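Local coordinates for 5'-methylthioadenosine nucleosidase / s-adenosylhomocysteine nucleosidase (Brucella melitensis bv. 1, PDB 4PR3), which is a nucleosidase of the phosphorylase superfamily and binds adenine in a pocket of its alpha/beta fold, at residues A[60-63]-A[64-68]; A[90-93]-A[94-97]. All coordinates share one frame; numbering follows the deposited sequence.

Contact 1: residues A[60-63]-A[64-68]; sequences PVEA and AVNLA
E62 and N66, one turn apart on helix 60-76, meet twice: once through the backbone and once through a water. N66 N donates to E62 O at 3.0 Å in a fairly straight bond (N-H...O 163°). The carboxylate and the amide of the same pair do not bond directly, E62 OE1 lying 4.3 Å from N66 ND2. Water 1 spans the distance, donating a hydrogen bond to E62 OE1 and accepting one from N66 ND2 at 3.1 Å. The second hydrogen-bond partner of N66 ND2 is the carbonyl of I56, so the amide nitrogen serves both the helix flank and the chain that leads into it. N66 CG sits beside its own backbone N (chi1 -73°), which brings the amide back along the helix; ND2 comes within 3.2 Å of E62 O, but the angle is too poor for a bond. E62 OE2 is claimed by a salt bridge to R175 of the second subunit, probably keeping the carboxylate ionised.

The frame is the first turns of an alpha-helix in the nucleoside phosphorylase type of fold, with regular i to i+4 bonding. A64 N reaches P60 O at 2.9 Å, V65 N reaches V61 O at 3.0 Å, and L67 N reaches A63 O at 3.1 Å, which gives four successive carbonyls, 60 to 63, an amide donor each. Further along, A68 N binds A64 O.

Apolar contact is slight: V61 CG1 and V65 CG2 approach to 4.3 Å on one flank. A63, A64 and L67 pack on helix 170-180, A172 lying against both alanines, while A64 also touches V65 of the second subunit and P60 and V61 rest on Y108 of that subunit.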
loop_
_atom_site.group_PDB
_atom_site.type_symbol
_atom_site.label_atom_id
_atom_site.label_comp_id
_atom_site.label_asym_id
_atom_site.label_seq_id
_atom_site.Cartn_x
_atom_site.Cartn_y
_atom_site.Cartn_z
ATOM N N PRO A 60 -2.851 -4.619 -0.673
ATOM C CA PRO A 60 -1.555 -3.927 -0.614
ATOM C C PRO A 60 -1.548 -2.699 0.298
ATOM O O PRO A 60 -0.569 -2.486 1.007
ATOM C CB PRO A 60 -1.314 -3.512 -2.069
ATOM C CG PRO A 60 -2.116 -4.482 -2.874
ATOM C CD PRO A 60 -3.347 -4.738 -2.054
ATOM N N VAL A 61 -2.611 -1.903 0.277
ATOM C CA VAL A 61 -2.664 -0.693 1.099
ATOM C C VAL A 61 -2.807 -1.013 2.588
ATOM O O VAL A 61 -2.100 -0.438 3.419
ATOM C CB VAL A 61 -3.782 0.271 0.640
ATOM C CG1 VAL A 61 -4.029 1.356 1.684
ATOM C CG2 VAL A 61 -3.422 0.890 -0.698
ATOM N N GLU A 62 -3.706 -1.937 2.919
ATOM C CA GLU A 62 -3.887 -2.356 4.307
ATOM C C GLU A 62 -2.620 -2.997 4.848
ATOM O O GLU A 62 -2.214 -2.733 5.978
ATOM C CB GLU A 62 -5.062 -3.328 4.447
ATOM C CG GLU A 62 -6.418 -2.710 4.153
ATOM C CD GLU A 62 -6.618 -1.390 4.871
ATOM O OE1 GLU A 62 -6.457 -1.358 6.111
ATOM O OE2 GLU A 62 -6.926 -0.383 4.192
ATOM N N ALA A 63 -1.996 -3.836 4.028
ATOM C CA ALA A 63 -0.772 -4.530 4.411
ATOM C C ALA A 63 0.379 -3.560 4.640
ATOM O O ALA A 63 1.120 -3.681 5.618
ATOM C CB ALA A 63 -0.393 -5.552 3.355
ATOM N N ALA A 64 0.526 -2.600 3.731
ATOM C CA ALA A 64 1.591 -1.611 3.831
ATOM C C ALA A 64 1.417 -0.712 5.051
ATOM O O ALA A 64 2.367 -0.474 5.789
ATOM C CB ALA A 64 1.654 -0.774 2.569
ATOM N N VAL A 65 0.200 -0.219 5.259
ATOM C CA VAL A 65 -0.065 0.686 6.367
ATOM C C VAL A 65 0.123 -0.005 7.717
ATOM O O VAL A 65 0.808 0.515 8.597
ATOM C CB VAL A 65 -1.479 1.307 6.275
ATOM C CG1 VAL A 65 -1.825 2.050 7.560
ATOM C CG2 VAL A 65 -1.578 2.242 5.079
ATOM N N ASN A 66 -0.473 -1.183 7.869
ATOM C CA ASN A 66 -0.399 -1.915 9.129
ATOM C C ASN A 66 1.001 -2.411 9.495
ATOM O O ASN A 66 1.402 -2.335 10.654
ATOM C CB ASN A 66 -1.389 -3.082 9.141
ATOM C CG ASN A 66 -2.826 -2.625 9.297
ATOM O OD1 ASN A 66 -3.100 -1.601 9.927
ATOM N ND2 ASN A 66 -3.753 -3.384 8.722
ATOM N N LEU A 67 1.743 -2.917 8.516
ATOM C CA LEU A 67 3.071 -3.457 8.796
ATOM C C LEU A 67 4.112 -2.362 9.001
ATOM O O LEU A 67 5.003 -2.503 9.836
ATOM C CB LEU A 67 3.522 -4.432 7.705
ATOM C CG LEU A 67 4.781 -5.249 8.017
ATOM C CD1 LEU A 67 4.626 -6.030 9.320
ATOM C CD2 LEU A 67 5.119 -6.187 6.870
ATOM N N ALA A 68 4.002 -1.272 8.248
ATOM C CA ALA A 68 4.928 -0.154 8.406
ATOM C C ALA A 68 4.777 0.495 9.776
ATOM O O ALA A 68 5.752 0.971 10.355
ATOM C CB ALA A 68 4.734 0.875 7.308
HETATM O O HOH W 1 -6.701 -2.635 8.279
#

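Contact 2: residues A[90-93]-A[94-97]; sequences AGSA and KLPQ. With ADE (adenine), chain C.
S92 OG takes two backbone amides of the chain that turns past it: L95 N at 2.8 Å, nearly straight (163°), and K94 N at 3.0 Å, a weak bond bent to 127°. Set opposite its own backbone nitrogen (chi1 -173°), the hydroxyl faces these N-H groups, and it also bonds to the carbonyl of D164, where the serine must donate. Q97 supplies the second polar link. Its chain, bent at chi2, returns NE2 to S92 O at 3.1 Å, the oxygen lying close to the amide plane.

The weak K94 bond gives a loose ST turn just beyond strand 83-91 of the central sheet, where the chain leaves the adenine pocket. A90 and G91 line that pocket: G91 N lies 3.2 Å from adenine N7, and A90 CA 3.5 Å from C8. Hydrogen bonds to V153 O and D192 OD2 hold the base.

In van der Waals contact, L95 CB lies 3.9 Å from S92 CB. The extended K94 chain leads away, and its NZ is hydrogen-bonded to the carbonyls of I161 and A163.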
loop_
_atom_site.group_PDB
_atom_site.type_symbol
_atom_site.label_atom_id
_atom_site.label_comp_id
_atom_site.label_asym_id
_atom_site.label_seq_id
_atom_site.Cartn_x
_atom_site.Cartn_y
_atom_site.Cartn_z
ATOM N N ALA A 90 -2.580 -18.448 -1.740
ATOM C CA ALA A 90 -2.380 -17.819 -3.038
ATOM C C ALA A 90 -3.140 -18.602 -4.101
ATOM O O ALA A 90 -3.414 -19.784 -3.921
ATOM C CB ALA A 90 -0.897 -17.772 -3.373
ATOM N N GLY A 91 -3.488 -17.943 -5.201
ATOM C CA GLY A 91 -4.055 -18.638 -6.341
ATOM C C GLY A 91 -3.015 -18.961 -7.398
ATOM O O GLY A 91 -2.002 -18.270 -7.507
ATOM N N SER A 92 -3.249 -20.021 -8.166
ATOM C CA SER A 92 -2.450 -20.287 -9.358
ATOM C C SER A 92 -3.226 -21.092 -10.390
ATOM O O SER A 92 -3.940 -22.033 -10.039
ATOM C CB SER A 92 -1.176 -21.047 -8.985
ATOM O OG SER A 92 -0.316 -21.164 -10.101
ATOM N N ALA A 93 -3.076 -20.739 -11.664
ATOM C CA ALA A 93 -3.508 -21.628 -12.736
ATOM C C ALA A 93 -2.342 -22.478 -13.251
ATOM O O ALA A 93 -2.540 -23.433 -13.997
ATOM C CB ALA A 93 -4.115 -20.827 -13.871
ATOM N N LYS A 94 -1.128 -22.092 -12.876
ATOM C CA LYS A 94 0.083 -22.821 -13.249
ATOM C C LYS A 94 0.472 -23.968 -12.310
ATOM O O LYS A 94 0.866 -25.044 -12.753
ATOM C CB LYS A 94 1.247 -21.843 -13.414
ATOM C CG LYS A 94 1.049 -20.858 -14.550
ATOM C CD LYS A 94 2.053 -19.719 -14.481
ATOM C CE LYS A 94 1.888 -18.770 -15.657
ATOM N NZ LYS A 94 2.740 -17.559 -15.521
ATOM N N LEU A 95 0.383 -23.714 -11.011
ATOM C CA LEU A 95 0.895 -24.642 -10.004
ATOM C C LEU A 95 -0.131 -25.646 -9.472
ATOM O O LEU A 95 -1.326 -25.349 -9.414
ATOM C CB LEU A 95 1.549 -23.863 -8.858
ATOM C CG LEU A 95 2.846 -23.157 -9.266
ATOM C CD1 LEU A 95 3.397 -22.324 -8.136
ATOM C CD2 LEU A 95 3.884 -24.168 -9.720
ATOM N N PRO A 96 0.341 -26.846 -9.086
ATOM C CA PRO A 96 -0.479 -27.868 -8.428
ATOM C C PRO A 96 -1.242 -27.306 -7.230
ATOM O O PRO A 96 -0.670 -26.586 -6.411
ATOM C CB PRO A 96 0.562 -28.878 -7.942
ATOM C CG PRO A 96 1.664 -28.767 -8.917
ATOM C CD PRO A 96 1.710 -27.329 -9.350
ATOM N N GLN A 97 -2.524 -27.639 -7.133
ATOM C CA GLN A 97 -3.363 -27.135 -6.057
ATOM C C GLN A 97 -2.981 -27.753 -4.721
ATOM O O GLN A 97 -2.490 -28.880 -4.667
ATOM C CB GLN A 97 -4.836 -27.415 -6.360
ATOM C CG GLN A 97 -5.317 -26.795 -7.657
ATOM C CD GLN A 97 -5.295 -25.278 -7.619
ATOM O OE1 GLN A 97 -5.664 -24.669 -6.615
ATOM N NE2 GLN A 97 -4.856 -24.662 -8.710
HETATM N N9 ADE C . -5.122 -15.410 -2.448
HETATM C C8 ADE C . -5.653 -16.660 -2.605
HETATM N N7 ADE C . -6.187 -16.862 -3.785
HETATM C C5 ADE C . -5.992 -15.662 -4.449
HETATM C C6 ADE C . -6.332 -15.228 -5.746
HETATM N N6 ADE C . -6.968 -15.994 -6.637
HETATM N N1 ADE C . -5.995 -13.969 -6.093
HETATM C C2 ADE C . -5.360 -13.201 -5.200
HETATM N N3 ADE C . -4.991 -13.497 -3.955
HETATM C C4 ADE C . -5.340 -14.755 -3.639
#

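Overall arrangement
Both contacts are local and come in series: contact 1 lies on the first turns of helix 60-76, and contact 2 opens on the end of strand 83-91, the next regular element. Their centres are 25 Å apart and their nearest atoms about 13 Å, so they do not touch. Strand 83-91 runs in the mixed sheet between strands 31-37 and 184-192, parallel to both. Contact 1 is buried against helix 170-180 and the second subunit, whereas contact 2 is a surface turn beside the adenine pocket. The nearest atoms of the P60 side chain and adenine are about 9 Å apart, placing the subunit interface near the ligand site.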